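Local coordinates for protein putative glycoside hydrolase (PDB 3HBZ) that is a putative glycoside hydrolase of a gut Bacteroides that binds calcium and may play a role in carbohydrate metabolism, at residues 92-97 against 119-124; 96-101 against 204-209; 134-139 against 164-169. One frame throughout, in Å; residues are numbered along the deposited sequence.

Contacts 1 and 2 are neighbours, their centres about 10 Å apart: both start from the loop that leaves strand 84-92, they share residues 96-97, with Leu96 packing in both, and both touch one acetate ion. Contact 1 sets this loop against the hairpin of strands 115-118 and 121-125; contact 2 sets its continuation against the end of strand 200-205. Contact 3, its centre about 33 Å from theirs, falls between 101 and 204 in sequence and reaches the same antiparallel strand system as contact 2, through strand 158-165. The linker from the N-terminal five-stranded sheet is thus fastened to the large domain, while contact 3 joins a loop to a strand-helix connection on the opposite side of the chain's centre.

Contact 1 of 3, residues 92-97 against 119-124; sequences IDTELA and GEKVVM. With ACT (acetate ion), chain H.
Asp93 and Lys121 meet where the loop following strand 84-92 passes the beta hairpin of strands 115-118 and 121-125. Their side chains cross at about a right angle, and Lys121 NZ reaches Asp93 OD1 at 2.7 Å in a salt bridge that uses the syn lone pair of this oxygen. The lysine gets there with CG anti to the backbone N (chi1 174°) and a bend further out at chi3. Thr94 comes at the same ammonium group tip to tip, its CG2 3.8 Å from Lys121 NZ. The other branch of Thr94 runs across Val123: OG1 stands 3.5 Å from Val123 CB, against carbon, and this buried hydroxyl finds no polar partner in the model. Ile92, at the end of its strand, lays two methyls against the hairpin backbone, CD1 near the carbonyl oxygen of Val122 and CG2 3.4 Å from Val123 O. Val123 and Met124, a selenomethionine, share Glu116 as their partner on the adjoining strand, a classic beta bulge. Between these side-chain contacts a water bridges the two backbones, donating to Glu95 O at 3.2 Å and, over a shorter arm whose exact length is doubtful, to Val123 O. Farther along, Ala97 CB packs on Val123 CG2, while Leu96 and Met124 cross obliquely, with Leu96 CD1 3.5 Å from Met124 SE.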
# COMPACT_ATOMS: atom_id res chain seq x y z
N ILE A 92 2.67 -15.32 0.19
CA ILE A 92 2.76 -14.95 -1.22
C ILE A 92 4.06 -15.54 -1.73
O ILE A 92 5.14 -15.18 -1.26
CB ILE A 92 2.84 -13.41 -1.39
CG1 ILE A 92 1.68 -12.68 -0.66
CG2 ILE A 92 2.86 -13.05 -2.84
CD1 ILE A 92 0.37 -13.04 -1.20
N ASP A 93 3.96 -16.49 -2.65
CA ASP A 93 5.14 -17.16 -3.20
C ASP A 93 5.29 -16.95 -4.71
O ASP A 93 5.91 -17.75 -5.39
CB ASP A 93 5.09 -18.68 -2.92
CG ASP A 93 3.92 -19.36 -3.63
OD1 ASP A 93 2.90 -18.68 -3.87
OD2 ASP A 93 4.02 -20.57 -3.94
N THR A 94 4.71 -15.87 -5.22
CA THR A 94 4.67 -15.60 -6.64
C THR A 94 5.37 -14.26 -6.91
O THR A 94 5.66 -13.51 -6.00
CB THR A 94 3.22 -15.52 -7.16
OG1 THR A 94 2.46 -14.67 -6.30
CG2 THR A 94 2.59 -16.90 -7.18
N GLU A 95 5.67 -14.00 -8.16
CA GLU A 95 6.30 -12.75 -8.54
C GLU A 95 5.25 -11.64 -8.57
O GLU A 95 4.07 -11.91 -8.66
CB GLU A 95 7.07 -12.93 -9.85
CG GLU A 95 6.26 -13.23 -11.09
CD GLU A 95 7.14 -13.63 -12.31
OE1 GLU A 95 8.34 -14.00 -12.13
OE2 GLU A 95 6.61 -13.60 -13.44
N LEU A 96 5.68 -10.39 -8.41
CA LEU A 96 4.74 -9.26 -8.32
C LEU A 96 3.74 -9.30 -9.49
O LEU A 96 4.12 -9.56 -10.62
CB LEU A 96 5.55 -7.96 -8.36
CG LEU A 96 4.95 -6.74 -7.72
CD1 LEU A 96 4.55 -7.01 -6.24
CD2 LEU A 96 5.94 -5.54 -7.84
N ALA A 97 2.48 -8.99 -9.23
CA ALA A 97 1.46 -8.90 -10.28
C ALA A 97 1.76 -7.65 -11.10
O ALA A 97 2.27 -6.68 -10.54
CB ALA A 97 0.05 -8.77 -9.63
N GLY A 119 -6.56 -16.96 -9.99
CA GLY A 119 -7.69 -17.82 -9.62
C GLY A 119 -8.27 -17.30 -8.32
O GLY A 119 -8.50 -16.09 -8.18
N GLU A 120 -8.48 -18.20 -7.37
CA GLU A 120 -8.96 -17.83 -6.02
C GLU A 120 -7.82 -17.36 -5.09
O GLU A 120 -8.10 -16.78 -4.04
CB GLU A 120 -9.70 -19.01 -5.35
CG GLU A 120 -10.64 -19.82 -6.27
N LYS A 121 -6.56 -17.59 -5.47
CA LYS A 121 -5.40 -17.15 -4.67
C LYS A 121 -5.05 -15.64 -4.82
O LYS A 121 -4.64 -15.19 -5.91
CB LYS A 121 -4.17 -18.01 -5.00
CG LYS A 121 -2.87 -17.54 -4.32
CD LYS A 121 -1.82 -18.66 -4.27
CE LYS A 121 -0.40 -18.15 -4.54
NZ LYS A 121 0.53 -19.23 -4.98
N VAL A 122 -5.19 -14.90 -3.72
CA VAL A 122 -4.68 -13.54 -3.62
C VAL A 122 -3.13 -13.52 -3.73
O VAL A 122 -2.46 -14.21 -3.01
CB VAL A 122 -5.13 -12.85 -2.31
CG1 VAL A 122 -4.55 -11.47 -2.23
CG2 VAL A 122 -6.66 -12.75 -2.29
N VAL A 123 -2.58 -12.75 -4.66
CA VAL A 123 -1.11 -12.63 -4.81
C VAL A 123 -0.54 -11.24 -4.47
O VAL A 123 0.69 -11.04 -4.54
CB VAL A 123 -0.64 -13.06 -6.21
CG1 VAL A 123 -1.06 -14.53 -6.43
CG2 VAL A 123 -1.19 -12.14 -7.32
N MSE A 124 -1.41 -10.30 -4.11
CA MSE A 124 -0.98 -8.95 -3.68
C MSE A 124 -2.16 -8.13 -3.15
O MSE A 124 -3.27 -8.17 -3.73
CB MSE A 124 -0.33 -8.17 -4.83
CG MSE A 124 0.49 -6.96 -4.34
SE MSE A 124 1.22 -5.98 -5.79
CE MSE A 124 -0.38 -4.95 -6.30
C ACT H . 8.45 -10.30 -9.96
O ACT H . 9.60 -10.36 -10.21
OXT ACT H . 8.37 -10.36 -8.69
CH3 ACT H . 7.36 -10.12 -11.07
O HOH W 1 2.55 -10.69 -6.16

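Contact 2 of 3, residues 96-101 against 204-209; sequences LATIYN and LPFRHI. With NA (sodium ion), chain D; CA (calcium ion), chain B; ACT (acetate ion), chain H.
Leu96 turns its CG anti to the backbone N (chi1 -154°), and Phe206 does the same with its own CG (chi1 -172°), which brings the leucine branches and the phenyl ring together at about a right angle. Leu96 CB meets the ring at its edge, near the ring plane, 3.8 Å from Phe206 CD1, and Leu96 CD2 lies alongside the same ring carbon. The other methyl reaches across Leu204, with Leu96 CD1 4.0 Å from Leu204 CB. Thr98 adds one methyl, its CG2 coming obliquely to Phe206 CE1 at 4.0 Å. Within 204-209 the chain folds back on the ring, so that the backbone N of His208 sits over one face of Phe206, toward the rim.

The polar link between the segments is an acetate ion, probably from the crystallisation liquor. One oxygen, OXT, accepts from Leu96 N at 2.7 Å. The other, O, accepts from Arg207 N at 2.6 Å, and both bonds are fairly straight. The acetate methyl lies by the Phe206 and His208 rings, although the ion is modelled too close to Glu95 CB and its exact pose is doubtful.

Beyond the packing, Tyr100 OH donates to Ala97 O at 2.8 Å, tilted 28° from the carbonyl plane, and so ties the end of the short strand 99-100 back to the loop before it. The strand pairs with strand 328-338 and leads into two metal sites. Ile99 O binds a sodium ion with Glu116 and four waters, while Asn101 O, with Glu103, Thr155, Lys157, Asp332 and a water, binds calcium: a site where the loop after strand 99-100 meets strand 328-338 of the antiparallel strand system.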
# COMPACT_ATOMS: atom_id res chain seq x y z
N LEU A 96 5.68 -10.39 -8.41
CA LEU A 96 4.74 -9.26 -8.32
C LEU A 96 3.74 -9.30 -9.49
O LEU A 96 4.12 -9.56 -10.62
CB LEU A 96 5.55 -7.96 -8.36
CG LEU A 96 4.95 -6.74 -7.72
CD1 LEU A 96 4.55 -7.01 -6.24
CD2 LEU A 96 5.94 -5.54 -7.84
N ALA A 97 2.48 -8.99 -9.23
CA ALA A 97 1.46 -8.90 -10.28
C ALA A 97 1.76 -7.65 -11.10
O ALA A 97 2.27 -6.68 -10.54
CB ALA A 97 0.05 -8.77 -9.63
N THR A 98 1.42 -7.66 -12.39
CA THR A 98 1.72 -6.52 -13.29
C THR A 98 0.54 -6.04 -14.17
O THR A 98 0.72 -5.12 -14.97
CB THR A 98 2.90 -6.85 -14.24
OG1 THR A 98 2.52 -7.86 -15.20
CG2 THR A 98 4.14 -7.29 -13.44
N ILE A 99 -0.63 -6.65 -14.00
CA ILE A 99 -1.82 -6.31 -14.79
C ILE A 99 -2.92 -5.96 -13.81
O ILE A 99 -3.32 -6.80 -13.02
CB ILE A 99 -2.27 -7.48 -15.70
CG1 ILE A 99 -1.15 -7.93 -16.64
CG2 ILE A 99 -3.56 -7.14 -16.48
CD1 ILE A 99 -0.95 -7.08 -17.85
N TYR A 100 -3.44 -4.73 -13.87
CA TYR A 100 -4.33 -4.21 -12.83
C TYR A 100 -5.64 -3.72 -13.42
O TYR A 100 -5.67 -2.70 -14.08
CB TYR A 100 -3.65 -3.05 -12.11
CG TYR A 100 -2.20 -3.30 -11.79
CD1 TYR A 100 -1.81 -4.40 -11.04
CD2 TYR A 100 -1.21 -2.44 -12.24
CE1 TYR A 100 -0.49 -4.64 -10.75
CE2 TYR A 100 0.13 -2.67 -11.97
CZ TYR A 100 0.49 -3.75 -11.21
OH TYR A 100 1.83 -3.96 -10.92
N ASN A 101 -6.72 -4.45 -13.15
CA ASN A 101 -8.04 -4.08 -13.66
C ASN A 101 -8.99 -3.53 -12.58
O ASN A 101 -10.11 -3.10 -12.86
CB ASN A 101 -8.64 -5.30 -14.38
CG ASN A 101 -8.03 -5.51 -15.78
OD1 ASN A 101 -8.17 -4.67 -16.65
ND2 ASN A 101 -7.38 -6.62 -15.99
N LEU A 204 7.64 -3.34 -3.34
CA LEU A 204 7.82 -4.74 -3.04
C LEU A 204 8.85 -5.30 -4.03
O LEU A 204 9.13 -4.68 -5.07
CB LEU A 204 6.49 -5.49 -3.14
CG LEU A 204 5.46 -5.24 -2.01
CD1 LEU A 204 4.11 -5.99 -2.31
CD2 LEU A 204 6.04 -5.63 -0.67
N PRO A 205 9.42 -6.47 -3.73
CA PRO A 205 10.48 -6.99 -4.61
C PRO A 205 9.99 -7.29 -6.03
O PRO A 205 8.86 -7.75 -6.19
CB PRO A 205 10.94 -8.26 -3.89
CG PRO A 205 10.61 -7.98 -2.46
CD PRO A 205 9.29 -7.27 -2.50
N PHE A 206 10.82 -6.96 -7.02
CA PHE A 206 10.48 -7.14 -8.45
C PHE A 206 11.73 -7.63 -9.17
O PHE A 206 12.81 -7.06 -9.00
CB PHE A 206 10.01 -5.79 -9.03
CG PHE A 206 9.45 -5.90 -10.43
CD1 PHE A 206 8.31 -6.65 -10.69
CD2 PHE A 206 10.10 -5.26 -11.51
CE1 PHE A 206 7.81 -6.77 -12.00
CE2 PHE A 206 9.61 -5.36 -12.79
CZ PHE A 206 8.45 -6.14 -13.05
N ARG A 207 11.61 -8.72 -9.94
CA ARG A 207 12.79 -9.37 -10.52
C ARG A 207 12.89 -9.23 -12.05
O ARG A 207 13.56 -10.00 -12.70
CB ARG A 207 12.87 -10.85 -10.10
CG ARG A 207 12.96 -11.08 -8.59
CD ARG A 207 12.97 -12.58 -8.24
NE ARG A 207 12.64 -12.80 -6.82
CZ ARG A 207 13.42 -13.39 -5.91
NH1 ARG A 207 14.62 -13.84 -6.23
NH2 ARG A 207 13.00 -13.54 -4.65
N HIS A 208 12.27 -8.21 -12.62
CA HIS A 208 12.45 -7.87 -14.06
C HIS A 208 12.83 -6.38 -14.16
O HIS A 208 12.78 -5.67 -13.17
CB HIS A 208 11.17 -8.12 -14.86
CG HIS A 208 10.58 -9.48 -14.64
ND1 HIS A 208 11.16 -10.63 -15.14
CD2 HIS A 208 9.48 -9.87 -13.94
CE1 HIS A 208 10.43 -11.67 -14.78
NE2 HIS A 208 9.41 -11.24 -14.05
N ILE A 209 13.16 -5.93 -15.37
CA ILE A 209 13.52 -4.56 -15.64
C ILE A 209 12.27 -3.89 -16.17
O ILE A 209 11.86 -4.16 -17.31
CB ILE A 209 14.66 -4.45 -16.68
CG1 ILE A 209 15.95 -5.11 -16.15
CG2 ILE A 209 14.95 -2.97 -16.99
CD1 ILE A 209 17.10 -5.16 -17.17
NA NA D . -4.02 -8.74 -11.81
CA CA B . -11.58 -2.30 -14.55
C ACT H . 8.45 -10.30 -9.96
O ACT H . 9.60 -10.36 -10.21
OXT ACT H . 8.37 -10.36 -8.69
CH3 ACT H . 7.36 -10.12 -11.07
O HOH W 2 -10.58 -3.34 -16.43
O HOH W 3 -6.24 -7.05 -11.92
O HOH W 4 -5.92 -9.91 -10.55
O HOH W 5 -4.95 -9.79 -14.19
O HOH W 6 -2.98 -10.47 -11.02

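Contact 3 of 3, residues 134-139 against 164-169; sequences AMTGVP and RSTGFF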
# COMPACT_ATOMS: atom_id res chain seq x y z
N ALA A 134 -9.50 6.56 8.81
CA ALA A 134 -10.43 6.05 9.82
C ALA A 134 -10.21 6.72 11.17
O ALA A 134 -11.17 6.95 11.93
CB ALA A 134 -10.27 4.50 9.96
N MSE A 135 -8.96 7.09 11.43
CA MSE A 135 -8.58 7.71 12.69
C MSE A 135 -9.07 9.15 12.83
O MSE A 135 -9.08 9.66 13.93
CB MSE A 135 -7.06 7.66 12.92
CG MSE A 135 -6.54 6.25 13.08
SE MSE A 135 -4.57 6.27 13.15
CE MSE A 135 -4.29 7.25 14.74
N THR A 136 -9.54 9.77 11.74
CA THR A 136 -10.08 11.16 11.79
C THR A 136 -11.50 11.18 12.33
O THR A 136 -12.04 12.25 12.63
CB THR A 136 -10.16 11.79 10.40
OG1 THR A 136 -11.13 11.08 9.61
CG2 THR A 136 -8.76 11.76 9.68
N GLY A 137 -12.14 10.01 12.36
CA GLY A 137 -13.54 9.91 12.78
C GLY A 137 -14.56 10.33 11.72
O GLY A 137 -15.76 10.31 12.01
N VAL A 138 -14.11 10.74 10.53
CA VAL A 138 -15.05 11.26 9.52
C VAL A 138 -15.87 10.20 8.74
O VAL A 138 -17.05 10.37 8.60
CB VAL A 138 -14.32 12.15 8.50
CG1 VAL A 138 -15.29 12.59 7.32
CG2 VAL A 138 -13.61 13.37 9.23
N PRO A 139 -15.25 9.12 8.21
CA PRO A 139 -15.99 8.25 7.29
C PRO A 139 -17.09 7.44 7.99
O PRO A 139 -16.91 7.04 9.13
CB PRO A 139 -14.92 7.31 6.77
CG PRO A 139 -13.90 7.23 7.92
CD PRO A 139 -13.88 8.63 8.47
N ARG A 164 -10.19 14.24 0.45
CA ARG A 164 -11.25 14.43 1.42
C ARG A 164 -10.83 15.41 2.50
O ARG A 164 -9.63 15.49 2.85
CB ARG A 164 -11.51 13.12 2.14
CG ARG A 164 -11.97 12.03 1.22
CD ARG A 164 -13.29 12.33 0.56
NE ARG A 164 -13.73 11.07 0.03
CZ ARG A 164 -14.99 10.65 -0.09
NH1 ARG A 164 -16.04 11.41 0.23
NH2 ARG A 164 -15.17 9.43 -0.55
N SER A 165 -11.80 16.10 3.08
CA SER A 165 -11.57 16.78 4.35
C SER A 165 -11.37 15.75 5.47
O SER A 165 -12.06 14.71 5.51
CB SER A 165 -12.78 17.65 4.74
OG SER A 165 -12.56 18.15 6.04
N THR A 166 -10.45 16.05 6.39
CA THR A 166 -10.24 15.21 7.58
C THR A 166 -11.00 15.76 8.79
O THR A 166 -10.83 15.27 9.92
CB THR A 166 -8.78 15.19 7.96
OG1 THR A 166 -8.37 16.55 8.14
CG2 THR A 166 -7.97 14.55 6.89
N GLY A 167 -11.81 16.80 8.58
CA GLY A 167 -12.67 17.35 9.64
C GLY A 167 -11.87 18.06 10.75
O GLY A 167 -10.66 18.28 10.64
N PHE A 168 -12.54 18.33 11.84
CA PHE A 168 -11.94 19.08 12.94
C PHE A 168 -10.70 18.38 13.51
O PHE A 168 -9.67 19.03 13.81
CB PHE A 168 -12.97 19.33 14.04
CG PHE A 168 -12.41 20.10 15.23
CD1 PHE A 168 -12.00 21.42 15.08
CD2 PHE A 168 -12.28 19.50 16.47
CE1 PHE A 168 -11.45 22.12 16.14
CE2 PHE A 168 -11.77 20.19 17.55
CZ PHE A 168 -11.35 21.51 17.40
N PHE A 169 -10.77 17.05 13.63
CA PHE A 169 -9.72 16.34 14.34
C PHE A 169 -8.48 16.30 13.47
O PHE A 169 -7.35 16.48 13.94
CB PHE A 169 -10.20 14.95 14.78
CG PHE A 169 -11.31 14.96 15.81
CD1 PHE A 169 -11.36 15.91 16.84
CD2 PHE A 169 -12.30 13.98 15.77
CE1 PHE A 169 -12.39 15.89 17.78
CE2 PHE A 169 -13.29 13.95 16.69
CZ PHE A 169 -13.37 14.89 17.71
O HOH W 7 -12.40 15.06 12.18
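Thr136 packs over the backbone of Thr166, and its side chain can be followed outward from CB. CB itself lies 3.6 Å from Thr166 O. The methyl CG2 goes on to the side chain of Thr166, which it crosses at about a right angle, 3.8 Å from Thr166 CB and slightly farther from that residue's CG2. The hydroxyl OG1 stays with its own segment: set between the backbone N and the carbonyl carbon (chi1 66°), it accepts from Val138 N at 3.1 Å in an ST turn, and it is also hydrogen-bonded to Tyr133 O. An alanine here would probably leave Val138 N and Tyr133 O without their hydroxyl partner and open a gap beside Thr166 where CG2 packs.

The backbone oxygen of Thr136 serves the contact too. It lies in plane at the edge of the Phe169 ring, 3.6 Å from Phe169 CD2, and accepts a hydrogen bond from a water. That water also donates to Thr166 O and accepts from Phe169 N, so one molecule joins both segments through three backbone groups. Val138 also packs here, its CG2 3.4 Å from Thr166 O and near Gly167 N. Gly167 has a positive phi (69°), which by itself favours glycine. Its N in turn donates to Ser165 OG, a second ST turn.

The contact thus sets the loop that follows helix 130-134 against the connection from strand 158-165 into helix 167-172 and the first turn of that helix. Tyr133 of the first helix backs the join, touching Val138 and Thr166 and hydrogen-bonding through its hydroxyl to Ser165 O.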